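Local coordinates for glycosyl hydrolase (Streptomyces cattleya, PDB 7LR8), which probably hydrolyses the Manβ1-4GlcNAc unit of N-glycan cores, as a family 5 glycoside hydrolase of N-glycan degradation, at residues B[223-229]-B[245-250]. The protein carries 1 engineered substitution. Numbering follows the deposited sequence.
With BMA (beta-D-mannopyranose), chain D; NAG (2-acetamido-2-deoxy-beta-D-glucopyranose), chain C.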
loop_
_atom_site.group_PDB
_atom_site.type_symbol
_atom_site.label_atom_id
_atom_site.label_comp_id
_atom_site.label_asym_id
_atom_site.label_seq_id
_atom_site.Cartn_x
_atom_site.Cartn_y
_atom_site.Cartn_z
ATOM N N VAL B 223 -25.623 -7.488 -5.913
ATOM C CA VAL B 223 -25.981 -6.173 -5.388
ATOM C C VAL B 223 -25.544 -6.092 -3.931
ATOM O O VAL B 223 -25.565 -7.088 -3.192
ATOM C CB VAL B 223 -27.493 -5.874 -5.518
ATOM C CG1 VAL B 223 -27.884 -5.757 -6.993
ATOM C CG2 VAL B 223 -28.312 -6.944 -4.826
ATOM N N HIS B 224 -25.136 -4.886 -3.529
ATOM C CA HIS B 224 -24.701 -4.586 -2.170
ATOM C C HIS B 224 -25.601 -3.477 -1.636
ATOM O O HIS B 224 -25.565 -2.356 -2.156
ATOM C CB HIS B 224 -23.240 -4.125 -2.148
ATOM C CG HIS B 224 -22.260 -5.132 -2.672
ATOM N ND1 HIS B 224 -21.001 -4.773 -3.108
ATOM C CD2 HIS B 224 -22.338 -6.478 -2.816
ATOM C CE1 HIS B 224 -20.345 -5.852 -3.497
ATOM N NE2 HIS B 224 -21.137 -6.900 -3.339
ATOM N N SER B 225 -26.396 -3.779 -0.598
ATOM C CA SER B 225 -27.449 -2.870 -0.139
ATOM C C SER B 225 -27.037 -2.162 1.150
ATOM O O SER B 225 -26.921 -2.797 2.206
ATOM C CB SER B 225 -28.753 -3.625 0.076
ATOM O OG SER B 225 -29.749 -2.716 0.515
ATOM N N TRP B 226 -26.875 -0.842 1.075
ATOM C CA TRP B 226 -26.354 -0.054 2.193
ATOM C C TRP B 226 -27.182 1.210 2.344
ATOM O O TRP B 226 -27.050 2.143 1.541
ATOM C CB TRP B 226 -24.876 0.276 1.976
ATOM C CG TRP B 226 -24.037 -0.932 2.144
ATOM C CD1 TRP B 226 -23.452 -1.678 1.155
ATOM C CD2 TRP B 226 -23.712 -1.567 3.376
ATOM N NE1 TRP B 226 -22.761 -2.733 1.709
ATOM C CE2 TRP B 226 -22.929 -2.701 3.071
ATOM C CE3 TRP B 226 -24.035 -1.308 4.709
ATOM C CZ2 TRP B 226 -22.426 -3.544 4.061
ATOM C CZ3 TRP B 226 -23.539 -2.152 5.697
ATOM C CH2 TRP B 226 -22.756 -3.258 5.369
ATOM N N VAL B 227 -28.014 1.257 3.396
ATOM C CA VAL B 227 -28.983 2.345 3.546
ATOM C C VAL B 227 -28.375 3.640 4.065
ATOM O O VAL B 227 -29.110 4.619 4.238
ATOM C CB VAL B 227 -30.163 1.905 4.443
ATOM C CG1 VAL B 227 -30.898 0.736 3.799
ATOM C CG2 VAL B 227 -29.704 1.542 5.843
ATOM N N PHE B 228 -27.056 3.695 4.298
ATOM C CA PHE B 228 -26.416 4.983 4.542
ATOM C C PHE B 228 -26.161 5.755 3.250
ATOM O O PHE B 228 -25.550 6.831 3.287
ATOM C CB PHE B 228 -25.101 4.818 5.330
ATOM C CG PHE B 228 -24.103 3.862 4.714
ATOM C CD1 PHE B 228 -23.621 4.045 3.423
ATOM C CD2 PHE B 228 -23.619 2.795 5.453
ATOM C CE1 PHE B 228 -22.698 3.163 2.873
ATOM C CE2 PHE B 228 -22.706 1.913 4.914
ATOM C CZ PHE B 228 -22.233 2.101 3.621
ATOM N N ASN B 229 -26.637 5.239 2.124
ATOM C CA ASN B 229 -26.437 5.834 0.810
ATOM C C ASN B 229 -27.397 6.984 0.516
ATOM O O ASN B 229 -27.558 7.349 -0.656
ATOM C CB ASN B 229 -26.581 4.754 -0.262
ATOM C CG ASN B 229 -27.991 4.208 -0.359
ATOM O OD1 ASN B 229 -28.911 4.654 0.351
ATOM N ND2 ASN B 229 -28.176 3.231 -1.234
ATOM N N HIS B 245 -34.945 -1.534 0.954
ATOM C CA HIS B 245 -33.912 -1.104 0.023
ATOM C C HIS B 245 -33.229 -2.294 -0.643
ATOM O O HIS B 245 -32.943 -2.261 -1.846
ATOM C CB HIS B 245 -32.892 -0.213 0.737
ATOM C CG HIS B 245 -31.834 0.322 -0.179
ATOM N ND1 HIS B 245 -30.683 -0.380 -0.485
ATOM C CD2 HIS B 245 -31.785 1.463 -0.905
ATOM C CE1 HIS B 245 -29.960 0.323 -1.338
ATOM N NE2 HIS B 245 -30.610 1.438 -1.619
ATOM N N ALA B 246 -32.968 -3.359 0.110
ATOM C CA ALA B 246 -32.275 -4.498 -0.486
ATOM C C ALA B 246 -33.162 -5.231 -1.491
ATOM O O ALA B 246 -32.686 -5.644 -2.556
ATOM C CB ALA B 246 -31.782 -5.444 0.608
ATOM N N ALA B 247 -34.452 -5.411 -1.172
ATOM C CA ALA B 247 -35.384 -5.991 -2.137
ATOM C C ALA B 247 -35.504 -5.113 -3.377
ATOM O O ALA B 247 -35.651 -5.613 -4.496
ATOM C CB ALA B 247 -36.760 -6.194 -1.489
ATOM N N TYR B 248 -35.451 -3.793 -3.197
ATOM C CA TYR B 248 -35.459 -2.892 -4.346
ATOM C C TYR B 248 -34.282 -3.154 -5.278
ATOM O O TYR B 248 -34.446 -3.217 -6.502
ATOM C CB TYR B 248 -35.411 -1.453 -3.868
ATOM C CG TYR B 248 -35.189 -0.437 -4.966
ATOM C CD1 TYR B 248 -36.055 -0.358 -6.048
ATOM C CD2 TYR B 248 -34.154 0.478 -4.887
ATOM C CE1 TYR B 248 -35.873 0.591 -7.045
ATOM C CE2 TYR B 248 -33.970 1.434 -5.871
ATOM C CZ TYR B 248 -34.830 1.486 -6.942
ATOM O OH TYR B 248 -34.647 2.443 -7.919
ATOM N N LEU B 249 -33.071 -3.237 -4.727
ATOM C CA LEU B 249 -31.916 -3.457 -5.593
ATOM C C LEU B 249 -32.041 -4.787 -6.324
ATOM O O LEU B 249 -31.666 -4.899 -7.499
ATOM C CB LEU B 249 -30.618 -3.403 -4.787
ATOM C CG LEU B 249 -30.068 -2.035 -4.394
ATOM C CD1 LEU B 249 -28.720 -2.227 -3.714
ATOM C CD2 LEU B 249 -29.947 -1.113 -5.607
ATOM N N VAL B 250 -32.582 -5.802 -5.644
ATOM C CA VAL B 250 -32.779 -7.109 -6.268
ATOM C C VAL B 250 -33.692 -6.982 -7.479
ATOM O O VAL B 250 -33.364 -7.447 -8.576
ATOM C CB VAL B 250 -33.337 -8.113 -5.239
ATOM C CG1 VAL B 250 -33.905 -9.369 -5.928
ATOM C CG2 VAL B 250 -32.269 -8.486 -4.215
HETATM C C1 BMA D . -19.092 -1.911 1.494
HETATM C C2 BMA D . -18.142 -3.112 1.804
HETATM C C3 BMA D . -17.062 -2.646 2.759
HETATM C C4 BMA D . -17.701 -1.817 3.956
HETATM C C5 BMA D . -19.253 -1.906 3.941
HETATM C C6 BMA D . -19.916 -1.052 4.999
HETATM O O2 BMA D . -17.535 -3.623 0.627
HETATM O O3 BMA D . -16.027 -1.920 2.048
HETATM O O4 BMA D . -17.212 -2.344 5.159
HETATM O O5 BMA D . -19.754 -1.419 2.682
HETATM O O6 BMA D . -19.550 0.324 4.733
HETATM C C1 NAG C . -18.920 3.248 0.199
HETATM C C2 NAG C . -17.760 2.856 1.114
HETATM C C3 NAG C . -17.435 1.364 0.958
HETATM C C4 NAG C . -18.688 0.504 1.108
HETATM C C5 NAG C . -19.748 1.023 0.135
HETATM C C6 NAG C . -21.072 0.302 0.182
HETATM C C7 NAG C . -15.881 4.321 1.746
HETATM C C8 NAG C . -14.717 5.126 1.238
HETATM N N2 NAG C . -16.593 3.671 0.818
HETATM O O1 NAG C . -19.271 4.566 0.459
HETATM O O3 NAG C . -16.453 0.978 1.911
HETATM O O4 NAG C . -18.333 -0.852 0.836
HETATM O O5 NAG C . -20.029 2.395 0.439
HETATM O O6 NAG C . -21.928 0.749 -0.862
HETATM O O7 NAG C . -16.157 4.257 2.944
#
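Ser-225 meets His-245 where the barrel strand 221-225 backs onto helix 240-253: Ser-225 OG lies 2.7 Å from His-245 ND1, near the plane of the imidazole at its edge, in a hydrogen bond whose proton either partner could supply. With chi1 at -180° the hydroxyl is turned opposite the Ser-225 N, toward the helix, where it also rests 3.2 Å from CA of Ala-246. This is the tight part of the interface. Toward the start of the strand the packing is apolar and looser: CB of Val-223 faces CB of Leu-249 at 4.1 Å, and Val-223 CG2 only grazes Val-250 CG2, while CD1 of Leu-249 reaches back to Ser-225 CA. Beyond the strand, Val-227 CG1 packs against His-245 CB at 3.8 Å. The type I turn from Trp-226 to Asn-229 brings Asn-229 back toward His-245, amide and imidazole planes 71° apart; ND2 is hydrogen-bonded to Asp-199, OD1 to Thr-231. Strand and helix run nearly antiparallel at 161°, as in a beta-alpha unit of the (beta/alpha)8 barrel of family 5.

The other side of this chain segment belongs to the glycan pocket. Trp-226 points away from the helix and lays one indole face against the mannose, whose O5 sits 3.3 Å above the ring plane toward its rim, while Trp-226 CD1 lies 3.2 Å from C6 of the GlcNAc. Trp-226 NE1 is hydrogen-bonded to Glu-268 OE1. With an alanine in place of Trp-226, the mannose would probably lose the indole face at O5, and Glu-268 the N-H it accepts. Phe-228 adds its ring edge to the GlcNAc ring oxygen. The buried Ser-225/His-245 bond thus probably steadies the strand end presenting Trp-226 to the sugar, whose binding polar pocket residues such as Glu-320 and His-99 complete.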